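Local coordinates for DUF655 domain-containing protein (Archaeoglobus fulgidus, PDB 2I5H) that is of unknown function but, as a DUF655 protein of the helix-hairpin-helix clan, may bind nucleic acid through its helical part, at residues A[56-61]-A[80-85]; A[21-26]-A[70-75]. One frame throughout, in Å; residues are numbered along the deposited sequence.

The two contacts lie at the two edges of one five-stranded antiparallel sheet, ordered 71-73, 20-27, 44-49, 55-60, 82-88, with their centres about 8 Å apart. Contact 2 joins 21-26 to the edge strand 71-73, and contact 1 joins 56-61 to the edge strand at the other end. Along the chain the segments alternate: 21-26, 56-61, 70-75, 80-85. The sheet curls enough for its edges to meet through side chains, Val82 CG2 lying 3.8 Å from Val72 CG2, while Leu56 and Ile85 pack on Ile74 and Ile60 on Phe26. The contacts thus share one apolar core, whereas Tyr22 and Leu24 of strand 20-27 pack on helix 96-111.

Contact 1: residues A[56-61]-A[80-85]; sequences LEVSIR and DVVYKI
Ser59 and Lys84 meet at the firm centre of this strand pair. Ser59 N bonds to Lys84 O at 2.8 Å, and Lys84 N returns a bond to Ser59 OG at 2.9 Å rather than to a main-chain carbonyl. The hydroxyl can reach it because chi1 of 47° sets OG between the backbone N and the carbonyl carbon of Ser59. Ser59 O is taken by Tyr83 N, which approaches from above the carbonyl plane, 39° out of it. Arg61 N to Val81 O at 2.9 Å closes the ladder. This departure from a regular pattern accompanies a beta bulge: Val58 pairs with Ile85 and Ile60 with Val82, both antiparallel non-hydrogen-bonded pairs, so the register slips by one residue between them. On the inner face, Val58 stands across Val82 at about a right angle, CB 3.8 Å from Val82 CG1, while its CG1 leans over Ile85. Ile60 CG2 lies alongside Val81 CG1 at 4.2 Å, and both residues touch Pro66. The outer side is looser and more exposed. Here the Arg61 side chain bends at chi3 and crosses that of Tyr83, with guanidinium and ring planes 74° apart. A water accepts from Arg61 NH1 and donates to Val82 O at 2.9 Å. Lys84 lays its CG over the centre of one face of the Tyr83 ring.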
ATOM      1  N   LEU A  56       8.851  -3.948   4.143  1.00 13.72           N
ATOM      2  CA  LEU A  56      10.180  -4.024   4.731  1.00 13.06           C
ATOM      3  C   LEU A  56      10.162  -4.262   6.229  1.00 11.77           C
ATOM      4  O   LEU A  56       9.229  -3.868   6.931  1.00 13.45           O
ATOM      5  CB  LEU A  56      10.938  -2.703   4.478  1.00 14.09           C
ATOM      6  CG  LEU A  56      11.164  -2.236   3.034  1.00 14.06           C
ATOM      7  CD1 LEU A  56      11.646  -0.784   3.007  1.00 14.32           C
ATOM      8  CD2 LEU A  56      12.178  -3.139   2.374  1.00 12.55           C
ATOM      9  N   GLU A  57      11.208  -4.920   6.714  1.00 12.26           N
ATOM     10  CA  GLU A  57      11.364  -5.124   8.139  1.00 12.16           C
ATOM     11  C   GLU A  57      12.591  -4.266   8.450  1.00 13.37           C
ATOM     12  O   GLU A  57      13.608  -4.355   7.755  1.00 12.47           O
ATOM     13  CB  GLU A  57      11.633  -6.591   8.458  1.00 14.59           C
ATOM     14  CG  GLU A  57      11.753  -6.867   9.939  1.00 19.52           C
ATOM     15  CD  GLU A  57      11.409  -8.306  10.290  1.00 22.37           C
ATOM     16  OE1 GLU A  57      10.225  -8.697  10.164  1.00 23.58           O
ATOM     17  OE2 GLU A  57      12.326  -9.042  10.685  1.00 19.94           O
ATOM     18  N   VAL A  58      12.476  -3.413   9.460  1.00 10.36           N
ATOM     19  CA  VAL A  58      13.570  -2.520   9.840  1.00 12.38           C
ATOM     20  C   VAL A  58      13.787  -2.531  11.342  1.00 11.16           C
ATOM     21  O   VAL A  58      12.867  -2.810  12.104  1.00 11.72           O
ATOM     22  CB  VAL A  58      13.246  -1.061   9.445  1.00 11.38           C
ATOM     23  CG1 VAL A  58      12.866  -0.985   7.980  1.00 11.88           C
ATOM     24  CG2 VAL A  58      12.097  -0.537  10.303  1.00 14.01           C
ATOM     25  N   SER A  59      15.007  -2.224  11.775  1.00 12.20           N
ATOM     26  CA  SER A  59      15.262  -2.130  13.201  1.00 12.86           C
ATOM     27  C   SER A  59      14.935  -0.676  13.576  1.00 12.96           C
ATOM     28  O   SER A  59      14.987   0.224  12.732  1.00 11.51           O
ATOM     29  CB  SER A  59      16.720  -2.466  13.532  1.00 14.38           C
ATOM     30  OG  SER A  59      17.614  -1.792  12.668  1.00 15.01           O
ATOM     31  N   ILE A  60      14.582  -0.462  14.835  1.00 11.68           N
ATOM     32  CA  ILE A  60      14.218   0.870  15.312  1.00 12.39           C
ATOM     33  C   ILE A  60      15.251   1.343  16.333  1.00 12.89           C
ATOM     34  O   ILE A  60      15.764   0.550  17.112  1.00 14.96           O
ATOM     35  CB  ILE A  60      12.798   0.837  15.953  1.00 11.79           C
ATOM     36  CG1 ILE A  60      11.755   0.443  14.895  1.00 10.97           C
ATOM     37  CG2 ILE A  60      12.448   2.191  16.563  1.00 10.06           C
ATOM     38  CD1 ILE A  60      11.667   1.385  13.704  1.00 10.52           C
ATOM     39  N   ARG A  61      15.568   2.637  16.308  1.00 12.67           N
ATOM     40  CA  ARG A  61      16.543   3.207  17.230  1.00 14.73           C
ATOM     41  C   ARG A  61      16.075   3.189  18.682  1.00 16.74           C
ATOM     42  O   ARG A  61      14.880   3.169  18.966  1.00 16.35           O
ATOM     43  CB  ARG A  61      16.859   4.647  16.820  1.00 15.67           C
ATOM     44  CG  ARG A  61      17.485   4.764  15.439  1.00 17.20           C
ATOM     45  CD  ARG A  61      17.679   6.229  15.061  1.00 21.10           C
ATOM     46  NE  ARG A  61      18.648   6.855  15.948  1.00 25.95           N
ATOM     47  CZ  ARG A  61      19.967   6.715  15.838  1.00 26.39           C
ATOM     48  NH1 ARG A  61      20.487   5.975  14.867  1.00 26.15           N
ATOM     49  NH2 ARG A  61      20.764   7.297  16.721  1.00 29.14           N
ATOM     50  N   ASP A  80      15.631   9.605  11.863  1.00 17.40           N
ATOM     51  CA  ASP A  80      15.256   9.903  13.240  1.00 19.72           C
ATOM     52  C   ASP A  80      14.657   8.739  14.019  1.00 18.32           C
ATOM     53  O   ASP A  80      14.748   8.710  15.247  1.00 16.79           O
ATOM     54  CB  ASP A  80      14.257  11.064  13.277  1.00 25.91           C
ATOM     55  CG  ASP A  80      14.807  12.336  12.668  1.00 30.64           C
ATOM     56  OD1 ASP A  80      15.958  12.702  12.985  1.00 37.34           O
ATOM     57  OD2 ASP A  80      14.080  12.978  11.883  1.00 36.39           O
ATOM     58  N   VAL A  81      14.054   7.782  13.317  1.00 16.89           N
ATOM     59  CA  VAL A  81      13.403   6.666  14.000  1.00 15.74           C
ATOM     60  C   VAL A  81      13.921   5.289  13.591  1.00 16.08           C
ATOM     61  O   VAL A  81      14.220   4.454  14.450  1.00 15.12           O
ATOM     62  CB  VAL A  81      11.871   6.738  13.777  1.00 17.57           C
ATOM     63  CG1 VAL A  81      11.176   5.537  14.415  1.00 13.61           C
ATOM     64  CG2 VAL A  81      11.329   8.028  14.384  1.00 17.29           C
ATOM     65  N   VAL A  82      14.022   5.054  12.289  1.00 15.89           N
ATOM     66  CA  VAL A  82      14.518   3.776  11.790  1.00 16.94           C
ATOM     67  C   VAL A  82      16.030   3.686  11.978  1.00 17.37           C
ATOM     68  O   VAL A  82      16.749   4.674  11.803  1.00 17.00           O
ATOM     69  CB  VAL A  82      14.172   3.601  10.287  1.00 16.68           C
ATOM     70  CG1 VAL A  82      14.897   2.384   9.703  1.00 16.10           C
ATOM     71  CG2 VAL A  82      12.671   3.451  10.123  1.00 18.40           C
ATOM     72  N   TYR A  83      16.519   2.512  12.365  1.00 15.07           N
ATOM     73  CA  TYR A  83      17.951   2.333  12.513  1.00 16.50           C
ATOM     74  C   TYR A  83      18.444   1.771  11.187  1.00 17.00           C
ATOM     75  O   TYR A  83      18.971   2.509  10.360  1.00 15.83           O
ATOM     76  CB  TYR A  83      18.272   1.391  13.683  1.00 15.86           C
ATOM     77  CG  TYR A  83      19.751   1.125  13.898  1.00 18.10           C
ATOM     78  CD1 TYR A  83      20.716   2.106  13.634  1.00 21.11           C
ATOM     79  CD2 TYR A  83      20.185  -0.103  14.387  1.00 18.45           C
ATOM     80  CE1 TYR A  83      22.077   1.855  13.851  1.00 21.59           C
ATOM     81  CE2 TYR A  83      21.530  -0.362  14.608  1.00 20.97           C
ATOM     82  CZ  TYR A  83      22.473   0.619  14.335  1.00 22.83           C
ATOM     83  OH  TYR A  83      23.802   0.337  14.540  1.00 25.60           O
ATOM     84  N   LYS A  84      18.228   0.476  10.957  1.00 14.95           N
ATOM     85  CA  LYS A  84      18.668  -0.153   9.718  1.00 15.28           C
ATOM     86  C   LYS A  84      17.537  -0.896   9.004  1.00 17.48           C
ATOM     87  O   LYS A  84      16.579  -1.350   9.637  1.00 15.32           O
ATOM     88  CB  LYS A  84      19.789  -1.151  10.024  1.00 15.36           C
ATOM     89  CG  LYS A  84      21.019  -0.552  10.700  1.00 18.25           C
ATOM     90  CD  LYS A  84      21.717   0.442   9.783  1.00 26.62           C
ATOM     91  CE  LYS A  84      22.999   0.962  10.413  1.00 28.65           C
ATOM     92  NZ  LYS A  84      23.729   1.882   9.499  1.00 32.78           N
ATOM     93  N   ILE A  85      17.646  -0.999   7.683  1.00 16.39           N
ATOM     94  CA  ILE A  85      16.663  -1.747   6.905  1.00 17.07           C
ATOM     95  C   ILE A  85      17.203  -3.177   6.919  1.00 16.71           C
ATOM     96  O   ILE A  85      18.315  -3.435   6.448  1.00 16.16           O
ATOM     97  CB  ILE A  85      16.571  -1.241   5.453  1.00 17.46           C
ATOM     98  CG1 ILE A  85      16.081   0.212   5.439  1.00 20.02           C
ATOM     99  CG2 ILE A  85      15.604  -2.119   4.648  1.00 19.01           C
ATOM    100  CD1 ILE A  85      15.930   0.798   4.046  1.00 19.80           C
TER
HETATM  101  O   HOH W   1      19.540   5.489  11.918  1.00 30.99           O

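Contact 2: residues A[21-26]-A[70-75]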
ATOM      1  N   ALA A  21       8.178   5.266   4.581  1.00 18.03           N
ATOM      2  CA  ALA A  21       7.294   4.112   4.753  1.00 17.74           C
ATOM      3  C   ALA A  21       6.380   4.343   5.947  1.00 18.90           C
ATOM      4  O   ALA A  21       6.641   5.208   6.790  1.00 20.14           O
ATOM      5  CB  ALA A  21       8.112   2.836   4.963  1.00 16.98           C
ATOM      6  N   TYR A  22       5.308   3.564   6.016  1.00 16.45           N
ATOM      7  CA  TYR A  22       4.347   3.674   7.106  1.00 17.08           C
ATOM      8  C   TYR A  22       4.396   2.418   7.975  1.00 16.78           C
ATOM      9  O   TYR A  22       4.483   1.296   7.470  1.00 14.26           O
ATOM     10  CB  TYR A  22       2.942   3.893   6.535  1.00 18.37           C
ATOM     11  CG  TYR A  22       2.686   5.313   6.060  1.00 22.12           C
ATOM     12  CD1 TYR A  22       1.976   6.215   6.854  1.00 25.41           C
ATOM     13  CD2 TYR A  22       3.153   5.752   4.824  1.00 23.86           C
ATOM     14  CE1 TYR A  22       1.733   7.521   6.426  1.00 26.31           C
ATOM     15  CE2 TYR A  22       2.917   7.060   4.384  1.00 26.82           C
ATOM     16  CZ  TYR A  22       2.205   7.935   5.190  1.00 28.21           C
ATOM     17  OH  TYR A  22       1.950   9.215   4.754  1.00 29.31           O
ATOM     18  N   VAL A  23       4.354   2.619   9.289  1.00 16.22           N
ATOM     19  CA  VAL A  23       4.425   1.525  10.241  1.00 16.15           C
ATOM     20  C   VAL A  23       3.173   0.653  10.272  1.00 15.92           C
ATOM     21  O   VAL A  23       2.056   1.151  10.404  1.00 16.62           O
ATOM     22  CB  VAL A  23       4.695   2.060  11.668  1.00 17.18           C
ATOM     23  CG1 VAL A  23       4.696   0.915  12.660  1.00 16.12           C
ATOM     24  CG2 VAL A  23       6.020   2.804  11.699  1.00 15.92           C
ATOM     25  N   LEU A  24       3.384  -0.651  10.149  1.00 14.88           N
ATOM     26  CA  LEU A  24       2.306  -1.628  10.178  1.00 15.86           C
ATOM     27  C   LEU A  24       2.244  -2.314  11.534  1.00 16.25           C
ATOM     28  O   LEU A  24       1.167  -2.668  12.016  1.00 16.04           O
ATOM     29  CB  LEU A  24       2.531  -2.702   9.107  1.00 13.35           C
ATOM     30  CG  LEU A  24       2.615  -2.273   7.641  1.00 14.94           C
ATOM     31  CD1 LEU A  24       3.037  -3.466   6.787  1.00 16.19           C
ATOM     32  CD2 LEU A  24       1.269  -1.741   7.179  1.00 16.65           C
ATOM     33  N   ASP A  25       3.412  -2.502  12.142  1.00 14.98           N
ATOM     34  CA  ASP A  25       3.508  -3.186  13.420  1.00 14.82           C
ATOM     35  C   ASP A  25       4.871  -2.913  14.046  1.00 15.71           C
ATOM     36  O   ASP A  25       5.894  -2.947  13.355  1.00 14.87           O
ATOM     37  CB  ASP A  25       3.314  -4.694  13.177  1.00 16.73           C
ATOM     38  CG  ASP A  25       3.256  -5.505  14.460  1.00 19.28           C
ATOM     39  OD1 ASP A  25       2.710  -5.014  15.467  1.00 21.76           O
ATOM     40  OD2 ASP A  25       3.742  -6.652  14.449  1.00 21.09           O
ATOM     41  N   PHE A  26       4.880  -2.615  15.343  1.00 15.97           N
ATOM     42  CA  PHE A  26       6.132  -2.373  16.057  1.00 15.19           C
ATOM     43  C   PHE A  26       6.323  -3.431  17.143  1.00 15.84           C
ATOM     44  O   PHE A  26       5.418  -3.684  17.953  1.00 18.06           O
ATOM     45  CB  PHE A  26       6.159  -0.969  16.679  1.00 15.38           C
ATOM     46  CG  PHE A  26       7.368  -0.719  17.554  1.00 14.81           C
ATOM     47  CD1 PHE A  26       8.659  -0.982  17.078  1.00 14.21           C
ATOM     48  CD2 PHE A  26       7.216  -0.256  18.858  1.00 16.44           C
ATOM     49  CE1 PHE A  26       9.780  -0.788  17.893  1.00 13.24           C
ATOM     50  CE2 PHE A  26       8.334  -0.057  19.686  1.00 16.84           C
ATOM     51  CZ  PHE A  26       9.620  -0.324  19.202  1.00 16.40           C
ATOM     52  N   ASP A  70       2.418   5.608  11.578  1.00 21.95           N
ATOM     53  CA  ASP A  70       3.489   6.605  11.602  1.00 20.23           C
ATOM     54  C   ASP A  70       4.242   6.547  10.275  1.00 21.17           C
ATOM     55  O   ASP A  70       4.440   5.467   9.701  1.00 20.19           O
ATOM     56  CB  ASP A  70       4.495   6.323  12.724  1.00 20.46           C
ATOM     57  CG  ASP A  70       4.144   7.011  14.026  1.00 23.18           C
ATOM     58  OD1 ASP A  70       3.095   7.684  14.098  1.00 24.05           O
ATOM     59  OD2 ASP A  70       4.927   6.867  14.984  1.00 23.74           O
ATOM     60  N   ARG A  71       4.668   7.710   9.797  1.00 20.30           N
ATOM     61  CA  ARG A  71       5.429   7.799   8.562  1.00 22.01           C
ATOM     62  C   ARG A  71       6.887   7.938   8.987  1.00 21.08           C
ATOM     63  O   ARG A  71       7.236   8.849   9.741  1.00 22.93           O
ATOM     64  CB  ARG A  71       4.986   9.021   7.754  1.00 23.40           C
ATOM     65  CG  ARG A  71       5.727   9.212   6.446  1.00 25.66           C
ATOM     66  CD  ARG A  71       5.170  10.401   5.676  1.00 26.74           C
ATOM     67  NE  ARG A  71       5.768  10.533   4.349  1.00 26.75           N
ATOM     68  CZ  ARG A  71       6.543  11.542   3.968  1.00 27.47           C
ATOM     69  NH1 ARG A  71       6.830  12.525   4.814  1.00 27.79           N
ATOM     70  NH2 ARG A  71       7.023  11.576   2.734  1.00 28.26           N
ATOM     71  N   VAL A  72       7.738   7.031   8.522  1.00 18.81           N
ATOM     72  CA  VAL A  72       9.142   7.074   8.897  1.00 16.95           C
ATOM     73  C   VAL A  72      10.063   7.196   7.700  1.00 17.26           C
ATOM     74  O   VAL A  72       9.780   6.686   6.615  1.00 17.49           O
ATOM     75  CB  VAL A  72       9.553   5.821   9.709  1.00 17.19           C
ATOM     76  CG1 VAL A  72       8.790   5.789  11.024  1.00 16.69           C
ATOM     77  CG2 VAL A  72       9.280   4.550   8.892  1.00 15.67           C
ATOM     78  N   TYR A  73      11.170   7.894   7.907  1.00 16.81           N
ATOM     79  CA  TYR A  73      12.139   8.089   6.851  1.00 16.81           C
ATOM     80  C   TYR A  73      13.070   6.887   6.803  1.00 16.72           C
ATOM     81  O   TYR A  73      13.629   6.481   7.823  1.00 17.95           O
ATOM     82  CB  TYR A  73      12.940   9.367   7.112  1.00 17.65           C
ATOM     83  CG  TYR A  73      13.994   9.639   6.075  1.00 19.78           C
ATOM     84  CD1 TYR A  73      13.646  10.048   4.787  1.00 21.69           C
ATOM     85  CD2 TYR A  73      15.343   9.471   6.372  1.00 20.28           C
ATOM     86  CE1 TYR A  73      14.620  10.280   3.820  1.00 22.71           C
ATOM     87  CE2 TYR A  73      16.325   9.702   5.413  1.00 24.12           C
ATOM     88  CZ  TYR A  73      15.954  10.106   4.141  1.00 21.78           C
ATOM     89  OH  TYR A  73      16.924  10.325   3.192  1.00 23.21           O
ATOM     90  N   ILE A  74      13.210   6.302   5.617  1.00 17.10           N
ATOM     91  CA  ILE A  74      14.085   5.154   5.437  1.00 17.40           C
ATOM     92  C   ILE A  74      15.113   5.409   4.336  1.00 18.54           C
ATOM     93  O   ILE A  74      15.695   4.470   3.790  1.00 17.55           O
ATOM     94  CB  ILE A  74      13.273   3.884   5.093  1.00 16.23           C
ATOM     95  CG1 ILE A  74      12.397   4.134   3.863  1.00 16.92           C
ATOM     96  CG2 ILE A  74      12.392   3.507   6.283  1.00 19.12           C
ATOM     97  CD1 ILE A  74      11.738   2.865   3.299  1.00 20.54           C
ATOM     98  N   GLY A  75      15.332   6.685   4.028  1.00 20.20           N
ATOM     99  CA  GLY A  75      16.290   7.059   2.996  1.00 22.91           C
ATOM    100  C   GLY A  75      17.745   7.032   3.443  1.00 23.75           C
ATOM    101  O   GLY A  75      18.058   6.587   4.545  1.00 23.15           O
TER
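Ala21 and Val72 form an antiparallel hydrogen-bonded pair: Ala21 N donates to Val72 O at 3.0 Å and Val72 N to Ala21 O at 2.7 Å. Two residues on, Val23 N reaches Asp70 O at 2.9 Å. Weaker CA-H...O contacts fill in between these bonds, with Tyr22 CA 3.2 Å from Asp70 O and Arg71 CA approaching Ala21 O. On the face of the sheet that carries Tyr22 and Arg71 the contact is CH-pi: Arg71 CB stands over the Tyr22 ring, 4.1 Å from its centroid and 22° off the normal, displaced toward CE1 and CZ. With CG anti to the backbone N of Arg71 (chi1 180°) and the chain extended to NE, the methylenes run on past CZ, and CD arrives 3.6 Å from Tyr22 OH. The charged end goes on to a salt bridge with Glu50 and a cation-pi contact with Tyr20. Apolar packing marks the face of Ala21 and Val72, where Ala21 CB meets Ile74 CD1 at 4.0 Å. Val23 CG2 also touches Val72 CG1, and Val23 lies side by side with Asp70, whose carboxylate accepts from Leu67 N. Strand 71-73 forms one edge of the sheet, with strand 44-49 across strand 20-27 from it; Tyr22 packs against Val105, His108 and Ile109 of helix 96-111, while Ala21 and Ile74 turn to Val47 and Leu56 in the core of the curled sheet.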